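Local structure of type III Pentaketide Synthase (Neurospora crassa, 3EUO) at residues Y15-D20 with D49-I54; R44-D49 with G197-S202; D225-E230 with M373-R378. The protein is a type III polyketide synthase that makes pentaketides, probably by transferring and condensing acyl groups as chalcone and stilbene synthases do. All coordinates share one frame; numbering follows the deposited sequence.

Contact 1. Residues Y15-D20 with D49-I54; sequences YSLGPD and DQRSSI
The phenol ring of Y15 receives the carbonyl oxygen of S53 at its edge, in plane, Y15 CD2 lying 3.6 Å from S53 O, while I54 O approaches obliquely near CD2 and CE2. The R51 guanidinium has water 4 at its edge, in plane, and L17 CD1 obliquely, 3.9 Å from R51 NH2. These groups decorate a two-stranded antiparallel ribbon, 15-17 against 51-53, in which Y15 and L17 form hydrogen-bonded pairs with S53 and R51. The L17 N to R51 O bond is nearly straight, at 173°, whereas Y15 N reaches S53 O at 3.2 Å with a bent N-H angle of 141°. With CG beside the backbone N (chi1 -51°), L17 lays its CD1 on S53 CB at 3.5 Å, on the face that also carries Y15 and R51. On the other face, Q50 OE1 comes to 3.6 Å from S16 CB, and water 2 joins S16 OG to S52 OG. With an alanine at Y15 the ring is gone, and S53 O and I54 O would probably lose the carbons now packed beside them, opening a gap at the end of the ribbon. Further out, S52 OG bonds to H327, S53 OG to T178 and R51 NH1 to F201 O. Water 3 accepts from R51 NE and donates to L17 O; water 4 likewise accepts from R51 NH2 and donates to G18 O. The buried arginine is therefore met by neutral oxygens at NE, NH1 and NH2, and its charge is probably stabilised by these carbonyl and water dipoles.

Contact 2. Residues R44-D49 with G197-S202; sequences RYTGID and GIALFS
T46 holds OG1 between its backbone N and carbonyl carbon (chi1 60°), which sets CG2 anti to the carbonyl carbon and aims this methyl at L200 and A199. I48 sends CG1 beside its backbone N and then runs extended (chi2 171°), carrying CD1 to the same leucine. The distances describe a small apolar cluster. T46 CG2 stands 3.8 Å from L200 CD2 and 4.0 Å from A199 CB, and the threonine and leucine side chains cross obliquely. I48 CD1 meets L200 CD2 at 3.9 Å, so a single leucine methyl touches both residues of the loop. The same isoleucine carbon also lies 3.5 Å from A199 O, so a methyl group packs against a backbone carbonyl oxygen. The polar link is indirect: water 5 lies 2.6 Å from A199 O, to which it probably donates, and 2.7 Å from T46 OG1. That hydroxyl also accepts from I48 N with an angle of 163° at the hydrogen, which probably holds the hydroxyl, and with it CG2, in this rotation. Y324 of helix 318-327 packs on both I48 and L200, its hydroxyl bonding to T46 O. An ST turn thus shapes the loop between helix 34-42 and strand 51-53, and the methyls of T46 and I48 seat that loop on the weakly bonded helical turn 197-200, both within the chalcone synthase-type N-terminal family region.

Contact 3. Residues D225-E230 with M373-R378; sequences DLLGWE and MCMLKR
D225 and K377 open an antiparallel pairing in which strand 224-233 meets the C-terminal strand 370-378, two adjacent members of the large mixed sheet of this thiolase-like fold; the short segment axes run at 170°. A beta bulge interrupts it: L226 pairs with L376 but G228 with M375, so L227 and G228 together stand opposite M375, as in a classic bulge. The backbone bonds give the evidence. D225 and K377 exchange two bonds, as do E230 and M373, whereas M375 is held by two different residues: its O accepts from L227 N at 2.9 Å and its N donates to G228 O. At the bulge G228 N is buried without a polar partner in the model, a probable cost of the irregularity. Weaker CA-H...O contacts fill in the pattern, among them L376 CA to D225 O at 3.2 Å.

Apolar packing differs on the two faces. On one, L226 takes CG anti to its N (chi1 176°) and brings CD1 to L376 CD2 at 3.7 Å and to C374 CB at 4.0 Å; helix 145-162 packs over L226 and W229. At the bulge, L227 CD1 rests on K377 CB at 3.9 Å, which is on the face carrying D225 and M375, and helix 258-277 covers L227 and M375.

The charged ends find their partners mainly outside the two segments. E230 forms a salt bridge with R132 of the second subunit, tying this edge of the contact to the dimer, and W229 also packs on R163 of that subunit. D225 OD1 pairs with R379, while K377 NZ makes a long, weak ion pair with E358. Within the contact itself D225 OD2 and K377 NZ stay 4.8 Å apart, too far for a salt bridge.

Contacts 1 and 2 adjoin, their centres about 9 Å apart; they share D49 and touch again where S52 O packs on S202 CB. They serve one region: the chain of 44-54 runs from the loop of contact 2 into the strand of contact 1. Contact 3 lies on the opposite side of the chain's centre, its centre about 32 and 29 Å from theirs. Contact 2 is small and buried, relying on methyl packing and one water. Contacts 1 and 3 are partly buried and strand-paired, but the first is a separate two-stranded ribbon with several bridging waters, the other a bulged pair within the large sheet, packed between helices and reaching the second subunit.

Contact 1. Residues Y15-D20 with D49-I54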
loop_
_atom_site.group_PDB
_atom_site.type_symbol
_atom_site.label_atom_id
_atom_site.label_comp_id
_atom_site.label_asym_id
_atom_site.label_seq_id
_atom_site.Cartn_x
_atom_site.Cartn_y
_atom_site.Cartn_z
ATOM N N TYR A 15 4.868 21.531 17.101
ATOM C CA TYR A 15 6.123 21.606 17.855
ATOM C C TYR A 15 7.364 21.570 16.966
ATOM O O TYR A 15 7.376 20.928 15.912
ATOM C CB TYR A 15 6.188 20.509 18.927
ATOM C CG TYR A 15 5.050 20.560 19.921
ATOM C CD1 TYR A 15 5.182 21.252 21.130
ATOM C CD2 TYR A 15 3.834 19.925 19.654
ATOM C CE1 TYR A 15 4.134 21.301 22.045
ATOM C CE2 TYR A 15 2.777 19.972 20.566
ATOM C CZ TYR A 15 2.938 20.660 21.758
ATOM O OH TYR A 15 1.894 20.706 22.661
ATOM N N SER A 16 8.402 22.274 17.412
ATOM C CA SER A 16 9.680 22.308 16.712
ATOM C C SER A 16 10.772 22.030 17.726
ATOM O O SER A 16 10.955 22.797 18.679
ATOM C CB SER A 16 9.900 23.666 16.041
ATOM O OG SER A 16 9.073 23.817 14.895
ATOM N N LEU A 17 11.478 20.923 17.526
ATOM C CA LEU A 17 12.440 20.423 18.499
ATOM C C LEU A 17 13.876 20.661 18.081
ATOM O O LEU A 17 14.299 20.239 17.002
ATOM C CB LEU A 17 12.232 18.930 18.733
ATOM C CG LEU A 17 10.816 18.445 19.062
ATOM C CD1 LEU A 17 10.795 16.917 19.123
ATOM C CD2 LEU A 17 10.302 19.052 20.364
ATOM N N GLY A 18 14.621 21.313 18.968
ATOM C CA GLY A 18 16.056 21.494 18.797
ATOM C C GLY A 18 16.773 20.202 19.144
ATOM O O GLY A 18 16.141 19.250 19.613
ATOM N N PRO A 19 18.094 20.154 18.909
ATOM C CA PRO A 19 18.870 18.944 19.181
ATOM C C PRO A 19 18.841 18.505 20.640
ATOM O O PRO A 19 19.122 17.339 20.918
ATOM C CB PRO A 19 20.301 19.332 18.775
ATOM C CG PRO A 19 20.312 20.814 18.749
ATOM C CD PRO A 19 18.934 21.227 18.348
ATOM N N ASP A 20 18.491 19.420 21.553
ATOM C CA ASP A 20 18.428 19.097 22.983
ATOM C C ASP A 20 17.258 18.183 23.372
ATOM O O ASP A 20 17.282 17.585 24.444
ATOM C CB ASP A 20 18.447 20.362 23.860
ATOM C CG ASP A 20 17.177 21.202 23.737
ATOM O OD1 ASP A 20 16.621 21.320 22.622
ATOM O OD2 ASP A 20 16.745 21.770 24.767
ATOM N N ASP A 49 18.587 22.291 12.260
ATOM C CA ASP A 49 18.348 23.228 13.341
ATOM C C ASP A 49 17.175 22.784 14.229
ATOM O O ASP A 49 17.256 22.832 15.461
ATOM C CB ASP A 49 18.080 24.622 12.754
ATOM C CG ASP A 49 18.100 25.715 13.800
ATOM O OD1 ASP A 49 19.048 25.745 14.620
ATOM O OD2 ASP A 49 17.173 26.556 13.786
ATOM N N GLN A 50 16.082 22.372 13.593
ATOM C CA GLN A 50 14.857 21.985 14.290
ATOM C C GLN A 50 14.130 20.889 13.535
ATOM O O GLN A 50 14.129 20.880 12.308
ATOM C CB GLN A 50 13.917 23.180 14.435
ATOM C CG GLN A 50 14.374 24.211 15.453
ATOM C CD GLN A 50 13.268 25.149 15.854
ATOM O OE1 GLN A 50 12.606 25.756 15.003
ATOM N NE2 GLN A 50 13.054 25.281 17.159
ATOM N N ARG A 51 13.520 19.972 14.283
ATOM C CA ARG A 51 12.681 18.924 13.702
ATOM C C ARG A 51 11.230 19.140 14.118
ATOM O O ARG A 51 10.936 19.413 15.280
ATOM C CB ARG A 51 13.135 17.531 14.138
ATOM C CG ARG A 51 14.503 17.090 13.635
ATOM C CD ARG A 51 14.894 15.719 14.217
ATOM N NE ARG A 51 14.901 15.728 15.681
ATOM C CZ ARG A 51 13.978 15.159 16.456
ATOM N NH1 ARG A 51 12.946 14.498 15.924
ATOM N NH2 ARG A 51 14.083 15.251 17.778
ATOM N N SER A 52 10.323 19.018 13.159
ATOM C CA SER A 52 8.900 19.170 13.417
ATOM C C SER A 52 8.364 17.921 14.108
ATOM O O SER A 52 8.719 16.810 13.727
ATOM C CB SER A 52 8.165 19.408 12.103
ATOM O OG SER A 52 8.461 20.712 11.605
ATOM N N SER A 53 7.521 18.115 15.121
ATOM C CA SER A 53 6.988 17.000 15.912
ATOM C C SER A 53 5.565 17.230 16.402
ATOM O O SER A 53 5.169 18.362 16.712
ATOM C CB SER A 53 7.898 16.717 17.107
ATOM O OG SER A 53 7.423 15.636 17.888
ATOM N N ILE A 54 4.805 16.140 16.479
ATOM C CA ILE A 54 3.464 16.162 17.069
ATOM C C ILE A 54 3.487 16.508 18.561
ATOM O O ILE A 54 2.459 16.881 19.129
ATOM C CB ILE A 54 2.710 14.823 16.869
ATOM C CG1 ILE A 54 3.475 13.651 17.498
ATOM C CG2 ILE A 54 2.416 14.585 15.398
ATOM C CD1 ILE A 54 3.044 13.316 18.925
HETATM O O HOH W 1 6.413 21.833 13.345
HETATM O O HOH W 2 10.392 22.433 13.032
HETATM O O HOH W 3 16.157 18.264 16.594
HETATM O O HOH W 4 16.348 16.403 19.278
#

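Contact 2. Residues R44-D49 with G197-S202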
loop_
_atom_site.group_PDB
_atom_site.type_symbol
_atom_site.label_atom_id
_atom_site.label_comp_id
_atom_site.label_asym_id
_atom_site.label_seq_id
_atom_site.Cartn_x
_atom_site.Cartn_y
_atom_site.Cartn_z
ATOM N N ARG A 44 24.346 16.449 16.505
ATOM C CA ARG A 44 24.750 17.833 16.319
ATOM C C ARG A 44 25.603 18.074 15.067
ATOM O O ARG A 44 26.008 19.204 14.796
ATOM C CB ARG A 44 25.406 18.364 17.604
ATOM C CG ARG A 44 24.355 18.618 18.679
ATOM C CD ARG A 44 24.902 18.706 20.073
ATOM N NE ARG A 44 23.797 18.725 21.030
ATOM C CZ ARG A 44 23.180 19.822 21.456
ATOM N NH1 ARG A 44 23.558 21.026 21.032
ATOM N NH2 ARG A 44 22.184 19.717 22.324
ATOM N N TYR A 45 25.851 17.008 14.306
ATOM C CA TYR A 45 26.643 17.076 13.078
ATOM C C TYR A 45 25.754 17.117 11.831
ATOM O O TYR A 45 26.261 17.182 10.706
ATOM C CB TYR A 45 27.570 15.852 12.935
ATOM C CG TYR A 45 28.492 15.518 14.082
ATOM C CD1 TYR A 45 28.996 16.506 14.928
ATOM C CD2 TYR A 45 28.908 14.199 14.282
ATOM C CE1 TYR A 45 29.869 16.184 15.973
ATOM C CE2 TYR A 45 29.767 13.864 15.324
ATOM C CZ TYR A 45 30.247 14.859 16.163
ATOM O OH TYR A 45 31.111 14.532 17.186
ATOM N N THR A 46 24.438 17.053 12.023
ATOM C CA THR A 46 23.507 16.866 10.898
ATOM C C THR A 46 23.242 18.124 10.079
ATOM O O THR A 46 22.923 18.030 8.888
ATOM C CB THR A 46 22.127 16.386 11.364
ATOM O OG1 THR A 46 21.569 17.365 12.251
ATOM C CG2 THR A 46 22.207 15.020 12.049
ATOM N N GLY A 47 23.336 19.286 10.719
ATOM C CA GLY A 47 22.941 20.551 10.090
ATOM C C GLY A 47 21.448 20.845 10.214
ATOM O O GLY A 47 20.944 21.812 9.617
ATOM N N ILE A 48 20.738 20.018 10.983
ATOM C CA ILE A 48 19.312 20.238 11.240
ATOM C C ILE A 48 19.164 21.116 12.464
ATOM O O ILE A 48 19.567 20.740 13.567
ATOM C CB ILE A 48 18.529 18.919 11.463
ATOM C CG1 ILE A 48 18.676 17.986 10.256
ATOM C CG2 ILE A 48 17.049 19.220 11.733
ATOM C CD1 ILE A 48 18.114 16.566 10.469
ATOM N N ASP A 49 18.587 22.291 12.260
ATOM C CA ASP A 49 18.348 23.228 13.341
ATOM C C ASP A 49 17.175 22.784 14.229
ATOM O O ASP A 49 17.256 22.832 15.461
ATOM C CB ASP A 49 18.080 24.622 12.754
ATOM C CG ASP A 49 18.100 25.715 13.800
ATOM O OD1 ASP A 49 19.048 25.745 14.620
ATOM O OD2 ASP A 49 17.173 26.556 13.786
ATOM N N GLY A 197 18.756 7.556 13.320
ATOM C CA GLY A 197 17.390 7.936 12.950
ATOM C C GLY A 197 16.800 9.052 13.800
ATOM O O GLY A 197 16.178 9.975 13.271
ATOM N N ILE A 198 17.013 8.989 15.112
ATOM C CA ILE A 198 16.453 10.002 16.019
ATOM C C ILE A 198 17.073 11.394 15.863
ATOM O O ILE A 198 16.516 12.374 16.351
ATOM C CB ILE A 198 16.474 9.563 17.513
ATOM C CG1 ILE A 198 17.899 9.240 17.982
ATOM C CG2 ILE A 198 15.513 8.410 17.711
ATOM C CD1 ILE A 198 18.045 9.129 19.516
ATOM N N ALA A 199 18.211 11.471 15.175
ATOM C CA ALA A 199 18.841 12.753 14.835
ATOM C C ALA A 199 18.219 13.392 13.587
ATOM O O ALA A 199 18.408 14.588 13.318
ATOM C CB ALA A 199 20.336 12.552 14.613
ATOM N N LEU A 200 17.487 12.589 12.818
ATOM C CA LEU A 200 17.087 13.000 11.477
ATOM C C LEU A 200 15.590 13.184 11.296
ATOM O O LEU A 200 15.150 14.173 10.705
ATOM C CB LEU A 200 17.588 11.991 10.445
ATOM C CG LEU A 200 19.088 11.752 10.282
ATOM C CD1 LEU A 200 19.267 10.672 9.230
ATOM C CD2 LEU A 200 19.778 13.046 9.861
ATOM N N PHE A 201 14.809 12.229 11.784
ATOM C CA PHE A 201 13.413 12.134 11.348
ATOM C C PHE A 201 12.415 13.013 12.092
ATOM O O PHE A 201 12.513 13.213 13.304
ATOM C CB PHE A 201 12.955 10.673 11.316
ATOM C CG PHE A 201 13.530 9.900 10.170
ATOM C CD1 PHE A 201 12.994 10.034 8.890
ATOM C CD2 PHE A 201 14.618 9.051 10.364
ATOM C CE1 PHE A 201 13.527 9.317 7.812
ATOM C CE2 PHE A 201 15.165 8.330 9.292
ATOM C CZ PHE A 201 14.618 8.465 8.018
ATOM N N SER A 202 11.454 13.522 11.326
ATOM C CA SER A 202 10.437 14.442 11.812
ATOM C C SER A 202 9.045 14.082 11.269
ATOM O O SER A 202 8.894 13.132 10.481
ATOM C CB SER A 202 10.814 15.875 11.410
ATOM O OG SER A 202 10.908 16.000 9.995
HETATM O O HOH W 5 19.846 16.633 14.177
#

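Contact 3. Residues D225-E230 with M373-R378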
loop_
_atom_site.group_PDB
_atom_site.type_symbol
_atom_site.label_atom_id
_atom_site.label_comp_id
_atom_site.label_asym_id
_atom_site.label_seq_id
_atom_site.Cartn_x
_atom_site.Cartn_y
_atom_site.Cartn_z
ATOM N N ASP A 225 3.576 21.370 -14.387
ATOM C CA ASP A 225 3.176 20.293 -15.291
ATOM C C ASP A 225 4.113 19.104 -15.068
ATOM O O ASP A 225 5.323 19.284 -14.931
ATOM C CB ASP A 225 3.252 20.748 -16.746
ATOM C CG ASP A 225 2.310 21.894 -17.051
ATOM O OD1 ASP A 225 1.099 21.766 -16.778
ATOM O OD2 ASP A 225 2.783 22.925 -17.567
ATOM N N LEU A 226 3.556 17.896 -15.007
ATOM C CA LEU A 226 4.376 16.698 -14.820
ATOM C C LEU A 226 4.693 16.107 -16.193
ATOM O O LEU A 226 3.793 15.669 -16.903
ATOM C CB LEU A 226 3.664 15.681 -13.917
ATOM C CG LEU A 226 4.319 14.315 -13.681
ATOM C CD1 LEU A 226 5.759 14.431 -13.178
ATOM C CD2 LEU A 226 3.469 13.487 -12.714
ATOM N N LEU A 227 5.973 16.109 -16.565
ATOM C CA LEU A 227 6.360 15.752 -17.934
ATOM C C LEU A 227 6.853 14.325 -18.083
ATOM O O LEU A 227 6.690 13.705 -19.135
ATOM C CB LEU A 227 7.426 16.717 -18.464
ATOM C CG LEU A 227 7.060 18.207 -18.499
ATOM C CD1 LEU A 227 8.224 19.022 -19.056
ATOM C CD2 LEU A 227 5.787 18.460 -19.292
ATOM N N GLY A 228 7.485 13.810 -17.041
ATOM C CA GLY A 228 8.048 12.479 -17.112
ATOM C C GLY A 228 8.602 12.043 -15.783
ATOM O O GLY A 228 8.668 12.827 -14.828
ATOM N N TRP A 229 9.005 10.782 -15.729
ATOM C CA TRP A 229 9.451 10.186 -14.483
ATOM C C TRP A 229 10.320 8.985 -14.764
ATOM O O TRP A 229 10.207 8.355 -15.827
ATOM C CB TRP A 229 8.253 9.789 -13.607
ATOM C CG TRP A 229 7.202 9.009 -14.339
ATOM C CD1 TRP A 229 7.161 7.663 -14.517
ATOM C CD2 TRP A 229 6.038 9.539 -14.990
ATOM N NE1 TRP A 229 6.039 7.309 -15.234
ATOM C CE2 TRP A 229 5.334 8.444 -15.540
ATOM C CE3 TRP A 229 5.526 10.833 -15.164
ATOM C CZ2 TRP A 229 4.142 8.601 -16.263
ATOM C CZ3 TRP A 229 4.336 10.991 -15.881
ATOM C CH2 TRP A 229 3.662 9.878 -16.422
ATOM N N GLU A 230 11.205 8.694 -13.814
ATOM C CA GLU A 230 12.034 7.497 -13.825
ATOM C C GLU A 230 11.991 6.843 -12.456
ATOM O O GLU A 230 11.970 7.529 -11.432
ATOM C CB GLU A 230 13.495 7.833 -14.165
ATOM C CG GLU A 230 13.735 8.286 -15.589
ATOM C CD GLU A 230 13.455 7.224 -16.637
ATOM O OE1 GLU A 230 13.812 6.047 -16.418
ATOM O OE2 GLU A 230 12.875 7.577 -17.688
ATOM N N MET A 373 12.737 9.714 -9.714
ATOM C CA MET A 373 12.943 11.055 -10.267
ATOM C C MET A 373 11.728 11.467 -11.076
ATOM O O MET A 373 11.053 10.626 -11.667
ATOM C CB MET A 373 14.186 11.127 -11.167
ATOM C CG MET A 373 15.497 11.336 -10.457
ATOM S SD MET A 373 16.859 11.892 -11.549
ATOM C CE MET A 373 18.223 11.518 -10.464
ATOM N N CYS A 374 11.461 12.769 -11.107
ATOM C CA CYS A 374 10.434 13.313 -11.982
ATOM C C CYS A 374 10.914 14.617 -12.605
ATOM O O CYS A 374 11.786 15.304 -12.053
ATOM C CB CYS A 374 9.120 13.521 -11.220
ATOM S SG CYS A 374 9.173 14.776 -9.931
ATOM N N MET A 375 10.359 14.937 -13.770
ATOM C CA MET A 375 10.603 16.227 -14.394
ATOM C C MET A 375 9.320 17.045 -14.370
ATOM O O MET A 375 8.292 16.609 -14.894
ATOM C CB MET A 375 11.085 16.057 -15.838
ATOM C CG MET A 375 11.427 17.384 -16.532
ATOM S SD MET A 375 12.890 18.241 -15.898
ATOM C CE MET A 375 14.159 17.277 -16.718
ATOM N N LEU A 376 9.399 18.228 -13.766
ATOM C CA LEU A 376 8.280 19.158 -13.710
ATOM C C LEU A 376 8.593 20.400 -14.522
ATOM O O LEU A 376 9.747 20.834 -14.591
ATOM C CB LEU A 376 7.974 19.566 -12.267
ATOM C CG LEU A 376 7.711 18.439 -11.265
ATOM C CD1 LEU A 376 7.728 18.970 -9.840
ATOM C CD2 LEU A 376 6.388 17.755 -11.568
ATOM N N LYS A 377 7.563 20.953 -15.150
ATOM C CA LYS A 377 7.660 22.261 -15.774
ATOM C C LYS A 377 6.923 23.226 -14.859
ATOM O O LYS A 377 5.759 23.013 -14.521
ATOM C CB LYS A 377 7.062 22.253 -17.191
ATOM C CG LYS A 377 7.238 23.568 -17.959
ATOM C CD LYS A 377 6.750 23.439 -19.398
ATOM C CE LYS A 377 6.963 24.735 -20.185
ATOM N NZ LYS A 377 5.874 25.719 -19.936
ATOM N N ARG A 378 7.618 24.268 -14.432
ATOM C CA ARG A 378 7.029 25.250 -13.554
ATOM C C ARG A 378 6.352 26.346 -14.374
ATOM O O ARG A 378 6.989 26.962 -15.235
ATOM C CB ARG A 378 8.098 25.833 -12.634
ATOM C CG ARG A 378 7.571 26.867 -11.661
ATOM C CD ARG A 378 8.650 27.263 -10.695
ATOM N NE ARG A 378 8.277 28.427 -9.901
ATOM C CZ ARG A 378 9.025 28.929 -8.921
ATOM N NH1 ARG A 378 10.195 28.373 -8.615
ATOM N NH2 ARG A 378 8.603 29.993 -8.254
#